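Local coordinates for ABC-type transport system, sugar-family extracellular solute-binding protein (Peptoclostridium difficile 630, PDB 6HNJ), which probably captures a small ligand outside the membrane, as the extracellular solute-binding component of an ABC-type transport system, at residues Leu125-Thr130 with Val278-Val283; Gly207-Leu212 with Asn234-Ile239; Gly244-Gly249 with Ser312-Lys317. The protein carries 1 engineered substitution. One frame throughout, in Å; residues are numbered along the deposited sequence.

Contact 1. Residues Leu125-Thr130 with Val278-Val283; sequences LEKPGT and VSDMPV
Two surface loops meet beside the edge strand 132-136 of the five-stranded parallel sheet in this two-lobed periplasmic-binding-protein fold: Leu125-Thr130, which leads into that strand, and Val278-Val283, which follows helix 258-273. Backbone bonds pin both ends of the pairing. Val283 N donates to Leu125 O (2.8 Å) in the carbonyl plane. Gly129 N gives a straighter bond to a lone pair of Ser279 O (3.0 Å, 169° at the hydrogen); with its positive phi of 64°, Gly129 suits the turn that presents this N-H. Between these bonds a water donates to Glu126 O and Asp280 O, each at 2.6 Å, bridging two acceptors that could not bond directly. Pro128, which has no N-H to leave unpaired, points its ring inward, with CD 3.2 Å from Met281 O. Val283 CB points toward the other loop, and CG1, anti to the backbone N (chi1 176°), meets Leu125 CD2 at 3.8 Å, giving the pair an apolar end. Outside, Lys127 runs alongside Asp280, but NZ stays 4.3 Å from OD1, beyond a salt bridge. Main-chain polarity therefore sets the alignment of the loops, while the opposite charges probably add only a diffuse attraction at the surface.

Contact 2. Residues Gly207-Leu212 with Asn234-Ile239; sequences GKIDVL and NKIPVI. With EDO (1,2-ethanediol), chain E.
The methyl CG2 of Ile236 is the bump that fits against the backbone of Val211 and Leu212, sitting 3.9 Å from both Val211 CA and Leu212 N. Ile236 CG1 lies beside its own backbone N (chi1 -60°), an arrangement that leaves CG2 anti to that N and directed at the Gly207-Leu212 backbone. Around the same methyl, Ile209 CD1 lies next to Leu212 N, 4.2 Å from Ile236 CG2. Pro237 lays the CD edge of its ring 3.3 Å from Asp210 O, and its CG borders Val211 CG2. Val211 CG2 also meets Ile239 CD1 (3.6 Å), where the two branched side chains cross at a slant; Leu148 of helix 148-151 packs on both.

This fit follows from the parallel pairing of strands 211-214 and 238-240, neighbours in the four-stranded sheet of one lobe and linked by a beta-alpha-beta crossover through the helices between them. Leu212 N donates to Pro237 O (3.1 Å), and Leu212 O receives Ile239 N (2.8 Å), so Leu212 bonds to the residues on either side of Val238. Proline is tolerated here because the pairing uses its carbonyl and asks for no N-H. On the sheet face covered by helix 224-233, Leu212 and Val238 lie side by side, with Leu212 CB 4.1 Å from Val238 CG2. At the outer end, Asp210 OD2 accepts the backbone N-H groups of Lys156 and Thr157 and takes a bond from O1 of a 1,2-ethanediol, probably a crystallisation additive; the diol's O2 bonds weakly to Asp210 OD1.

Contact 3. Residues Gly244-Gly249 with Ser312-Lys317; sequences GPVEKG and SYVKTK
Glu247 and Lys317 are joined twice, once through side chains and once through the main chain. In the salt bridge, Lys317 NZ stands 2.8 Å from Glu247 OE1, approaching on the syn side but 30° out of the carboxylate plane. The two side chains run alongside each other in the same direction, and the lysine bends at chi2 (-87°) and chi4, which brings its ammonium group back onto the acid. Main-chain Lys317 N donates to Glu247 O at 2.7 Å in an almost straight bond, 170° at the hydrogen. Thr316 CA lies 3.2 Å from Glu247 O, its C-H directed at that oxygen. A water adds a further link, donating to Glu247 OE1 (3.1 Å) and to Lys315 O (2.5 Å), so OE1 receives both the lysine and the water.

The acceptor carbonyl lies in the last turn of helix 243-247, where chain continuation no longer supplies every oxygen with a partner; the extended C-terminal segment beyond strand 311-314 provides one. Gly249, with positive phi, is the C-prime residue of the Schellman motif that ends this helix, a place that glycine fills readily.

Farther in, Val246 CG1 touches Val314 CG2 at 3.8 Å, the two side chains crossing near a right angle; short branched side chains let helix and strand come close. Beside them Asn294 ND2 bonds to both Val246 O and Thr316 OG1, fastening this side to strand 289-294. At the surface, Lys248 crosses Lys317 obliquely, its NZ 4.0 Å from Lys317 CB. With Lys248 NZ and Lys317 NZ 6.9 Å apart, any repulsion is probably modest and partly offset by Glu247; the backbone bond probably holds the C-terminal segment even where solvent weakens the salt bridge.

In the fold
From the N terminus the chain builds the five-stranded parallel sheet, then reaches Leu125-Thr130, the first half of contact 1. It passes into the other lobe, where contact 2 closes a short loop between strands 211-214 and 238-240, within the long span of contact 1. Helix 243-247 follows almost at once and opens contact 3. Before that loop closes, Val278-Val283 returns to the first lobe and completes contact 1, joining the loop after helix 258-273 to the loop before strand 132-136; contacts 1 and 3 therefore cross. Contact 3 finally ties helix 243-247 to the C-terminal end beyond strand 311-314. Contacts 2 and 3 have centres about 17 Å apart; contact 1 is on the opposite side of the chain's centre.

Contact 1. Residues Leu125-Thr130 with Val278-Val283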
ATOM      1  N   LEU A 125       5.713 -14.935  -7.045  1.00 34.34           N
ATOM      2  CA  LEU A 125       5.926 -13.599  -7.642  1.00 35.16           C
ATOM      3  C   LEU A 125       6.735 -13.611  -8.939  1.00 36.49           C
ATOM      4  O   LEU A 125       6.443 -12.844  -9.872  1.00 34.16           O
ATOM      5  CB  LEU A 125       6.584 -12.652  -6.650  1.00 35.74           C
ATOM      6  CG  LEU A 125       5.747 -12.346  -5.415  1.00 36.57           C
ATOM      7  CD1 LEU A 125       6.572 -11.443  -4.516  1.00 37.53           C
ATOM      8  CD2 LEU A 125       4.401 -11.690  -5.755  1.00 36.90           C
ATOM      9  N   GLU A 126       7.735 -14.486  -9.016  1.00 36.50           N
ATOM     10  CA  GLU A 126       8.627 -14.521 -10.185  1.00 38.17           C
ATOM     11  C   GLU A 126       8.034 -15.181 -11.423  1.00 33.06           C
ATOM     12  O   GLU A 126       8.357 -14.799 -12.557  1.00 31.95           O
ATOM     13  CB  GLU A 126       9.985 -15.189  -9.837  1.00 44.61           C
ATOM     14  CG  GLU A 126      10.896 -14.307  -8.976  1.00 52.57           C
ATOM     15  CD  GLU A 126      11.269 -12.966  -9.639  1.00 58.84           C
ATOM     16  OE1 GLU A 126      11.686 -12.969 -10.822  1.00 64.01           O
ATOM     17  OE2 GLU A 126      11.144 -11.896  -8.981  1.00 64.47           O
ATOM     18  N   LYS A 127       7.195 -16.177 -11.199  1.00 31.33           N
ATOM     19  CA  LYS A 127       6.545 -16.921 -12.266  1.00 34.57           C
ATOM     20  C   LYS A 127       5.117 -17.189 -11.810  1.00 30.52           C
ATOM     21  O   LYS A 127       4.872 -18.137 -11.071  1.00 29.70           O
ATOM     22  CB  LYS A 127       7.327 -18.218 -12.526  1.00 38.45           C
ATOM     23  CG  LYS A 127       6.848 -19.023 -13.719  1.00 44.29           C
ATOM     24  CD  LYS A 127       8.040 -19.525 -14.538  1.00 49.98           C
ATOM     25  CE  LYS A 127       7.613 -20.302 -15.767  1.00 52.91           C
ATOM     26  NZ  LYS A 127       7.210 -21.688 -15.414  1.00 54.66           N
ATOM     27  N   PRO A 128       4.155 -16.305 -12.185  1.00 27.59           N
ATOM     28  CA  PRO A 128       2.778 -16.503 -11.708  1.00 26.95           C
ATOM     29  C   PRO A 128       2.150 -17.866 -12.002  1.00 27.23           C
ATOM     30  O   PRO A 128       1.492 -18.425 -11.135  1.00 25.94           O
ATOM     31  CB  PRO A 128       2.000 -15.398 -12.432  1.00 26.51           C
ATOM     32  CG  PRO A 128       2.995 -14.314 -12.577  1.00 26.69           C
ATOM     33  CD  PRO A 128       4.349 -14.960 -12.744  1.00 26.97           C
ATOM     34  N   GLY A 129       2.345 -18.385 -13.222  1.00 27.29           N
ATOM     35  CA  GLY A 129       1.735 -19.664 -13.624  1.00 26.43           C
ATOM     36  C   GLY A 129       0.197 -19.661 -13.662  1.00 27.75           C
ATOM     37  O   GLY A 129      -0.441 -20.723 -13.554  1.00 28.16           O
ATOM     38  N   THR A 130      -0.393 -18.467 -13.775  1.00 24.17           N
ATOM     39  CA  THR A 130      -1.838 -18.267 -13.802  1.00 23.37           C
ATOM     40  C   THR A 130      -2.016 -17.143 -14.828  1.00 22.93           C
ATOM     41  O   THR A 130      -1.024 -16.614 -15.335  1.00 23.11           O
ATOM     42  CB  THR A 130      -2.423 -17.750 -12.447  1.00 23.88           C
ATOM     43  OG1 THR A 130      -1.846 -16.481 -12.165  1.00 24.88           O
ATOM     44  CG2 THR A 130      -2.161 -18.719 -11.316  1.00 24.18           C
ATOM     45  N   VAL A 278       1.309 -13.486 -19.847  1.00 25.85           N
ATOM     46  CA  VAL A 278       1.111 -13.020 -18.482  1.00 24.47           C
ATOM     47  C   VAL A 278       1.566 -14.059 -17.465  1.00 24.58           C
ATOM     48  O   VAL A 278       2.039 -13.689 -16.412  1.00 26.36           O
ATOM     49  CB  VAL A 278      -0.366 -12.568 -18.252  1.00 23.05           C
ATOM     50  CG1 VAL A 278      -1.354 -13.738 -18.255  1.00 22.20           C
ATOM     51  CG2 VAL A 278      -0.476 -11.775 -16.965  1.00 23.81           C
ATOM     52  N   SER A 279       1.465 -15.353 -17.771  1.00 26.68           N
ATOM     53  CA  SER A 279       1.875 -16.400 -16.807  1.00 28.71           C
ATOM     54  C   SER A 279       3.374 -16.442 -16.467  1.00 30.47           C
ATOM     55  O   SER A 279       3.758 -16.972 -15.413  1.00 32.52           O
ATOM     56  CB  SER A 279       1.388 -17.776 -17.254  1.00 30.25           C
ATOM     57  OG  SER A 279       1.802 -18.006 -18.581  1.00 35.49           O
ATOM     58  N   ASP A 280       4.188 -15.847 -17.341  1.00 32.08           N
ATOM     59  CA  ASP A 280       5.639 -15.769 -17.213  1.00 34.74           C
ATOM     60  C   ASP A 280       6.143 -14.388 -16.828  1.00 31.75           C
ATOM     61  O   ASP A 280       7.342 -14.224 -16.635  1.00 29.46           O
ATOM     62  CB  ASP A 280       6.306 -16.149 -18.552  1.00 36.65           C
ATOM     63  CG  ASP A 280       6.050 -17.569 -18.938  1.00 41.96           C
ATOM     64  OD1 ASP A 280       6.226 -18.454 -18.092  1.00 49.20           O
ATOM     65  OD2 ASP A 280       5.672 -17.807 -20.102  1.00 51.75           O
ATOM     66  N   MET A 281       5.240 -13.410 -16.718  1.00 30.54           N
ATOM     67  CA  MET A 281       5.594 -12.039 -16.368  1.00 29.71           C
ATOM     68  C   MET A 281       5.711 -11.889 -14.841  1.00 29.23           C
ATOM     69  O   MET A 281       4.726 -12.091 -14.112  1.00 27.07           O
ATOM     70  CB  MET A 281       4.536 -11.077 -16.912  1.00 30.56           C
ATOM     71  CG  MET A 281       4.836  -9.601 -16.672  1.00 31.83           C
ATOM     72  SD  MET A 281       3.542  -8.609 -17.457  1.00 34.03           S
ATOM     73  CE  MET A 281       4.001  -8.814 -19.187  1.00 32.10           C
ATOM     74  N   PRO A 282       6.920 -11.569 -14.342  1.00 30.46           N
ATOM     75  CA  PRO A 282       7.027 -11.379 -12.897  1.00 30.19           C
ATOM     76  C   PRO A 282       6.151 -10.257 -12.365  1.00 28.65           C
ATOM     77  O   PRO A 282       6.060  -9.164 -12.970  1.00 27.23           O
ATOM     78  CB  PRO A 282       8.518 -11.030 -12.678  1.00 32.38           C
ATOM     79  CG  PRO A 282       9.213 -11.667 -13.842  1.00 33.63           C
ATOM     80  CD  PRO A 282       8.250 -11.585 -14.990  1.00 31.54           C
ATOM     81  N   VAL A 283       5.542 -10.531 -11.225  1.00 28.57           N
ATOM     82  CA  VAL A 283       4.895  -9.492 -10.428  1.00 29.88           C
ATOM     83  C   VAL A 283       5.968  -8.516  -9.968  1.00 31.91           C
ATOM     84  O   VAL A 283       6.947  -8.947  -9.365  1.00 32.41           O
ATOM     85  CB  VAL A 283       4.196 -10.091  -9.189  1.00 28.50           C
ATOM     86  CG1 VAL A 283       3.611  -8.999  -8.309  1.00 29.87           C
ATOM     87  CG2 VAL A 283       3.110 -11.056  -9.603  1.00 28.39           C
TER
HETATM   88  O   HOH W   1       8.668 -15.685 -15.017  1.00 43.30           O

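Contact 2. Residues Gly207-Leu212 with Asn234-Ile239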
ATOM      1  N   GLY A 207       7.963   6.334  28.119  1.00 48.33           N
ATOM      2  CA  GLY A 207       9.145   6.125  28.942  1.00 47.75           C
ATOM      3  C   GLY A 207       9.937   4.870  28.647  1.00 44.61           C
ATOM      4  O   GLY A 207      10.971   4.662  29.264  1.00 45.46           O
ATOM      5  N   LYS A 208       9.489   4.021  27.718  1.00 41.25           N
ATOM      6  CA  LYS A 208      10.274   2.847  27.354  1.00 37.87           C
ATOM      7  C   LYS A 208      10.772   2.829  25.912  1.00 33.17           C
ATOM      8  O   LYS A 208      11.597   1.981  25.574  1.00 28.24           O
ATOM      9  CB  LYS A 208       9.485   1.580  27.669  1.00 42.96           C
ATOM     10  CG  LYS A 208       9.404   1.291  29.160  1.00 47.24           C
ATOM     11  CD  LYS A 208       8.875  -0.106  29.428  1.00 52.78           C
ATOM     12  CE  LYS A 208       7.380  -0.178  29.219  1.00 53.93           C
ATOM     13  NZ  LYS A 208       6.865  -1.498  29.652  1.00 58.10           N
ATOM     14  N   ILE A 209      10.339   3.779  25.086  1.00 28.35           N
ATOM     15  CA  ILE A 209      10.730   3.804  23.672  1.00 27.68           C
ATOM     16  C   ILE A 209      11.103   5.211  23.240  1.00 27.38           C
ATOM     17  O   ILE A 209      10.700   6.190  23.880  1.00 27.80           O
ATOM     18  CB  ILE A 209       9.606   3.239  22.749  1.00 25.54           C
ATOM     19  CG1 ILE A 209       8.392   4.162  22.709  1.00 26.24           C
ATOM     20  CG2 ILE A 209       9.184   1.861  23.239  1.00 27.26           C
ATOM     21  CD1 ILE A 209       7.279   3.717  21.760  1.00 27.20           C
ATOM     22  N   ASP A 210      11.856   5.303  22.153  1.00 23.28           N
ATOM     23  CA  ASP A 210      12.237   6.582  21.592  1.00 25.39           C
ATOM     24  C   ASP A 210      11.482   6.948  20.288  1.00 26.63           C
ATOM     25  O   ASP A 210      11.506   8.116  19.846  1.00 26.45           O
ATOM     26  CB  ASP A 210      13.762   6.606  21.361  1.00 25.46           C
ATOM     27  CG  ASP A 210      14.581   6.309  22.641  1.00 28.11           C
ATOM     28  OD1 ASP A 210      14.283   6.879  23.726  1.00 31.00           O
ATOM     29  OD2 ASP A 210      15.542   5.523  22.558  1.00 27.00           O
ATOM     30  N   VAL A 211      10.872   5.938  19.659  1.00 23.63           N
ATOM     31  CA  VAL A 211      10.137   6.072  18.412  1.00 22.85           C
ATOM     32  C   VAL A 211       9.149   4.865  18.383  1.00 21.55           C
ATOM     33  O   VAL A 211       9.487   3.777  18.889  1.00 22.89           O
ATOM     34  CB  VAL A 211      11.089   6.098  17.194  1.00 22.96           C
ATOM     35  CG1 VAL A 211      11.943   4.828  17.104  1.00 22.74           C
ATOM     36  CG2 VAL A 211      10.322   6.302  15.921  1.00 22.47           C
ATOM     37  N   LEU A 212       7.952   5.080  17.835  1.00 20.66           N
ATOM     38  CA  LEU A 212       6.950   4.019  17.605  1.00 20.69           C
ATOM     39  C   LEU A 212       6.822   3.776  16.101  1.00 20.33           C
ATOM     40  O   LEU A 212       6.764   4.741  15.320  1.00 20.72           O
ATOM     41  CB  LEU A 212       5.591   4.430  18.135  1.00 20.77           C
ATOM     42  CG  LEU A 212       4.458   3.403  18.014  1.00 20.52           C
ATOM     43  CD1 LEU A 212       4.723   2.272  18.988  1.00 21.46           C
ATOM     44  CD2 LEU A 212       3.067   3.978  18.216  1.00 22.64           C
ATOM     45  N   ASN A 234       4.003  13.073  24.771  1.00 32.63           N
ATOM     46  CA  ASN A 234       5.216  12.505  25.418  1.00 31.82           C
ATOM     47  C   ASN A 234       6.516  12.520  24.558  1.00 29.62           C
ATOM     48  O   ASN A 234       7.463  11.820  24.856  1.00 27.43           O
ATOM     49  CB  ASN A 234       4.889  11.099  25.867  1.00 32.71           C
ATOM     50  CG  ASN A 234       3.956  11.094  27.045  1.00 36.39           C
ATOM     51  OD1 ASN A 234       4.404  11.338  28.152  1.00 36.16           O
ATOM     52  ND2 ASN A 234       2.640  10.852  26.813  1.00 33.04           N
ATOM     53  N   LYS A 235       6.512  13.340  23.514  1.00 30.03           N
ATOM     54  CA  LYS A 235       7.637  13.650  22.645  1.00 32.71           C
ATOM     55  C   LYS A 235       8.157  12.440  21.878  1.00 30.18           C
ATOM     56  O   LYS A 235       9.336  12.381  21.580  1.00 27.39           O
ATOM     57  CB  LYS A 235       8.770  14.338  23.420  1.00 37.35           C
ATOM     58  CG  LYS A 235       8.366  15.560  24.232  1.00 42.84           C
ATOM     59  CD  LYS A 235       7.815  16.657  23.340  1.00 49.18           C
ATOM     60  CE  LYS A 235       7.628  17.944  24.131  1.00 53.90           C
ATOM     61  NZ  LYS A 235       7.094  19.007  23.236  1.00 58.65           N
ATOM     62  N   ILE A 236       7.273  11.489  21.570  1.00 27.09           N
ATOM     63  CA  ILE A 236       7.638  10.276  20.834  1.00 27.75           C
ATOM     64  C   ILE A 236       7.126  10.406  19.398  1.00 26.33           C
ATOM     65  O   ILE A 236       5.915  10.492  19.180  1.00 26.94           O
ATOM     66  CB  ILE A 236       7.057   9.024  21.472  1.00 26.97           C
ATOM     67  CG1 ILE A 236       7.566   8.872  22.902  1.00 29.64           C
ATOM     68  CG2 ILE A 236       7.399   7.776  20.666  1.00 27.72           C
ATOM     69  CD1 ILE A 236       6.644   8.019  23.732  1.00 30.30           C
ATOM     70  N   PRO A 237       8.045  10.437  18.414  1.00 25.65           N
ATOM     71  CA  PRO A 237       7.623  10.479  17.020  1.00 23.95           C
ATOM     72  C   PRO A 237       7.044   9.127  16.634  1.00 22.62           C
ATOM     73  O   PRO A 237       7.481   8.097  17.150  1.00 21.50           O
ATOM     74  CB  PRO A 237       8.913  10.746  16.242  1.00 24.39           C
ATOM     75  CG  PRO A 237      10.008  10.309  17.132  1.00 26.65           C
ATOM     76  CD  PRO A 237       9.508  10.342  18.552  1.00 26.15           C
ATOM     77  N   VAL A 238       6.070   9.141  15.730  1.00 20.98           N
ATOM     78  CA  VAL A 238       5.480   7.912  15.261  1.00 20.91           C
ATOM     79  C   VAL A 238       5.690   7.800  13.762  1.00 21.16           C
ATOM     80  O   VAL A 238       5.316   8.680  13.009  1.00 20.34           O
ATOM     81  CB  VAL A 238       3.973   7.849  15.582  1.00 21.82           C
ATOM     82  CG1 VAL A 238       3.364   6.568  14.988  1.00 22.80           C
ATOM     83  CG2 VAL A 238       3.748   7.985  17.103  1.00 20.39           C
ATOM     84  N   ILE A 239       6.254   6.684  13.359  1.00 20.61           N
ATOM     85  CA  ILE A 239       6.407   6.354  11.917  1.00 21.93           C
ATOM     86  C   ILE A 239       5.402   5.302  11.537  1.00 20.89           C
ATOM     87  O   ILE A 239       5.330   4.277  12.197  1.00 21.17           O
ATOM     88  CB  ILE A 239       7.819   5.840  11.610  1.00 21.90           C
ATOM     89  CG1 ILE A 239       8.828   6.913  11.960  1.00 24.52           C
ATOM     90  CG2 ILE A 239       7.962   5.481  10.126  1.00 21.38           C
ATOM     91  CD1 ILE A 239      10.167   6.348  12.290  1.00 27.98           C
TER
HETATM   92  C1  EDO E 404      15.379   4.292  26.486  1.00 58.57           C
HETATM   93  O1  EDO E 404      15.773   4.182  25.110  1.00 55.53           O
HETATM   94  C2  EDO E 404      14.815   5.680  26.756  1.00 57.58           C
HETATM   95  O2  EDO E 404      13.395   5.628  26.578  1.00 58.46           O

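Contact 3. Residues Gly244-Gly249 with Ser312-Lys317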
ATOM      1  N   GLY A 244      -2.020   7.141   4.976  1.00 26.23           N
ATOM      2  CA  GLY A 244      -3.318   7.424   5.534  1.00 25.87           C
ATOM      3  C   GLY A 244      -3.174   7.750   7.018  1.00 25.70           C
ATOM      4  O   GLY A 244      -3.706   8.740   7.475  1.00 24.42           O
ATOM      5  N   PRO A 245      -2.442   6.911   7.777  1.00 24.01           N
ATOM      6  CA  PRO A 245      -2.220   7.218   9.192  1.00 23.78           C
ATOM      7  C   PRO A 245      -1.445   8.539   9.462  1.00 23.39           C
ATOM      8  O   PRO A 245      -1.638   9.147  10.500  1.00 22.82           O
ATOM      9  CB  PRO A 245      -1.434   5.987   9.701  1.00 24.94           C
ATOM     10  CG  PRO A 245      -1.826   4.898   8.793  1.00 24.95           C
ATOM     11  CD  PRO A 245      -2.064   5.520   7.454  1.00 25.33           C
ATOM     12  N   VAL A 246      -0.611   8.984   8.531  1.00 23.38           N
ATOM     13  CA  VAL A 246       0.121  10.260   8.677  1.00 23.23           C
ATOM     14  C   VAL A 246      -0.882  11.418   8.704  1.00 25.11           C
ATOM     15  O   VAL A 246      -0.837  12.268   9.605  1.00 23.76           O
ATOM     16  CB  VAL A 246       1.218  10.429   7.603  1.00 23.45           C
ATOM     17  CG1 VAL A 246       1.835  11.824   7.639  1.00 21.48           C
ATOM     18  CG2 VAL A 246       2.303   9.366   7.809  1.00 23.86           C
ATOM     19  N   GLU A 247      -1.844  11.376   7.796  1.00 27.93           N
ATOM     20  CA  GLU A 247      -2.977  12.348   7.794  1.00 32.09           C
ATOM     21  C   GLU A 247      -3.812  12.323   9.093  1.00 32.19           C
ATOM     22  O   GLU A 247      -4.455  13.314   9.434  1.00 31.44           O
ATOM     23  CB  GLU A 247      -3.882  12.112   6.596  1.00 36.73           C
ATOM     24  CG  GLU A 247      -3.171  12.243   5.259  1.00 42.07           C
ATOM     25  CD  GLU A 247      -4.125  12.299   4.063  1.00 49.96           C
ATOM     26  OE1 GLU A 247      -4.839  13.325   3.893  1.00 56.23           O
ATOM     27  OE2 GLU A 247      -4.138  11.323   3.280  1.00 50.57           O
ATOM     28  N   LYS A 248      -3.805  11.195   9.814  1.00 28.67           N
ATOM     29  CA  LYS A 248      -4.543  11.051  11.054  1.00 29.93           C
ATOM     30  C   LYS A 248      -3.721  11.235  12.321  1.00 30.35           C
ATOM     31  O   LYS A 248      -4.226  10.940  13.398  1.00 29.13           O
ATOM     32  CB  LYS A 248      -5.216   9.669  11.085  1.00 32.46           C
ATOM     33  CG  LYS A 248      -6.193   9.424   9.946  1.00 36.90           C
ATOM     34  CD  LYS A 248      -7.309  10.452   9.934  1.00 43.28           C
ATOM     35  CE  LYS A 248      -8.535   9.947   9.185  1.00 47.30           C
ATOM     36  NZ  LYS A 248      -9.589  10.991   9.266  1.00 52.30           N
ATOM     37  N   GLY A 249      -2.455  11.664  12.216  1.00 28.96           N
ATOM     38  CA  GLY A 249      -1.648  11.992  13.396  1.00 28.60           C
ATOM     39  C   GLY A 249      -0.291  11.324  13.556  1.00 27.11           C
ATOM     40  O   GLY A 249       0.440  11.671  14.468  1.00 23.38           O
ATOM     41  N   SER A 312       7.282  15.604   1.115  1.00 35.44           N
ATOM     42  CA  SER A 312       5.931  16.159   1.088  1.00 36.51           C
ATOM     43  C   SER A 312       5.336  16.360   2.504  1.00 36.72           C
ATOM     44  O   SER A 312       5.584  15.580   3.437  1.00 32.72           O
ATOM     45  CB  SER A 312       5.016  15.264   0.283  1.00 38.45           C
ATOM     46  OG  SER A 312       5.546  15.043  -0.988  1.00 39.19           O
ATOM     47  N   TYR A 313       4.546  17.414   2.640  1.00 32.93           N
ATOM     48  CA  TYR A 313       3.932  17.778   3.887  1.00 33.68           C
ATOM     49  C   TYR A 313       2.396  17.686   3.770  1.00 34.05           C
ATOM     50  O   TYR A 313       1.813  17.881   2.684  1.00 32.68           O
ATOM     51  CB  TYR A 313       4.419  19.167   4.318  1.00 34.05           C
ATOM     52  CG  TYR A 313       5.883  19.123   4.662  1.00 34.53           C
ATOM     53  CD1 TYR A 313       6.301  18.595   5.870  1.00 33.12           C
ATOM     54  CD2 TYR A 313       6.856  19.538   3.751  1.00 37.33           C
ATOM     55  CE1 TYR A 313       7.643  18.506   6.195  1.00 34.91           C
ATOM     56  CE2 TYR A 313       8.215  19.466   4.071  1.00 36.93           C
ATOM     57  CZ  TYR A 313       8.595  18.952   5.300  1.00 35.78           C
ATOM     58  OH  TYR A 313       9.915  18.837   5.653  1.00 35.06           O
ATOM     59  N   VAL A 314       1.770  17.281   4.870  1.00 33.54           N
ATOM     60  CA  VAL A 314       0.300  17.196   4.964  1.00 30.95           C
ATOM     61  C   VAL A 314      -0.063  17.710   6.328  1.00 29.94           C
ATOM     62  O   VAL A 314       0.769  17.753   7.209  1.00 31.18           O
ATOM     63  CB  VAL A 314      -0.289  15.776   4.768  1.00 29.31           C
ATOM     64  CG1 VAL A 314      -0.133  15.305   3.335  1.00 30.35           C
ATOM     65  CG2 VAL A 314       0.299  14.770   5.751  1.00 29.40           C
ATOM     66  N   LYS A 315      -1.312  18.111   6.486  1.00 33.88           N
ATOM     67  CA  LYS A 315      -1.845  18.499   7.785  1.00 34.64           C
ATOM     68  C   LYS A 315      -2.762  17.374   8.268  1.00 33.81           C
ATOM     69  O   LYS A 315      -3.136  16.493   7.497  1.00 33.71           O
ATOM     70  CB  LYS A 315      -2.604  19.807   7.637  1.00 40.93           C
ATOM     71  CG  LYS A 315      -1.811  20.846   6.849  1.00 44.21           C
ATOM     72  CD  LYS A 315      -2.334  22.240   7.102  1.00 49.06           C
ATOM     73  CE  LYS A 315      -1.900  22.767   8.459  1.00 54.85           C
ATOM     74  NZ  LYS A 315      -2.127  24.236   8.531  1.00 62.04           N
ATOM     75  N   THR A 316      -3.081  17.402   9.550  1.00 33.95           N
ATOM     76  CA  THR A 316      -3.998  16.449  10.143  1.00 36.51           C
ATOM     77  C   THR A 316      -5.420  16.600   9.539  1.00 41.65           C
ATOM     78  O   THR A 316      -5.891  17.717   9.344  1.00 40.45           O
ATOM     79  CB  THR A 316      -4.032  16.642  11.662  1.00 35.35           C
ATOM     80  OG1 THR A 316      -2.704  16.522  12.180  1.00 36.04           O
ATOM     81  CG2 THR A 316      -4.919  15.611  12.331  1.00 37.19           C
ATOM     82  N   LYS A 317      -6.060  15.480   9.209  1.00 46.65           N
ATOM     83  CA  LYS A 317      -7.471  15.438   8.783  1.00 53.13           C
ATOM     84  C   LYS A 317      -8.360  15.237  10.012  1.00 59.04           C
ATOM     85  O   LYS A 317      -8.138  14.295  10.784  1.00 53.48           O
ATOM     86  CB  LYS A 317      -7.731  14.256   7.831  1.00 57.48           C
ATOM     87  CG  LYS A 317      -7.252  14.443   6.401  1.00 61.57           C
ATOM     88  CD  LYS A 317      -8.304  15.125   5.535  1.00 65.37           C
ATOM     89  CE  LYS A 317      -7.845  15.320   4.093  1.00 66.51           C
ATOM     90  NZ  LYS A 317      -7.540  14.025   3.424  1.00 68.24           N
TER
HETATM   91  O   HOH W   2      -4.365  15.992   5.341  1.00 45.23           O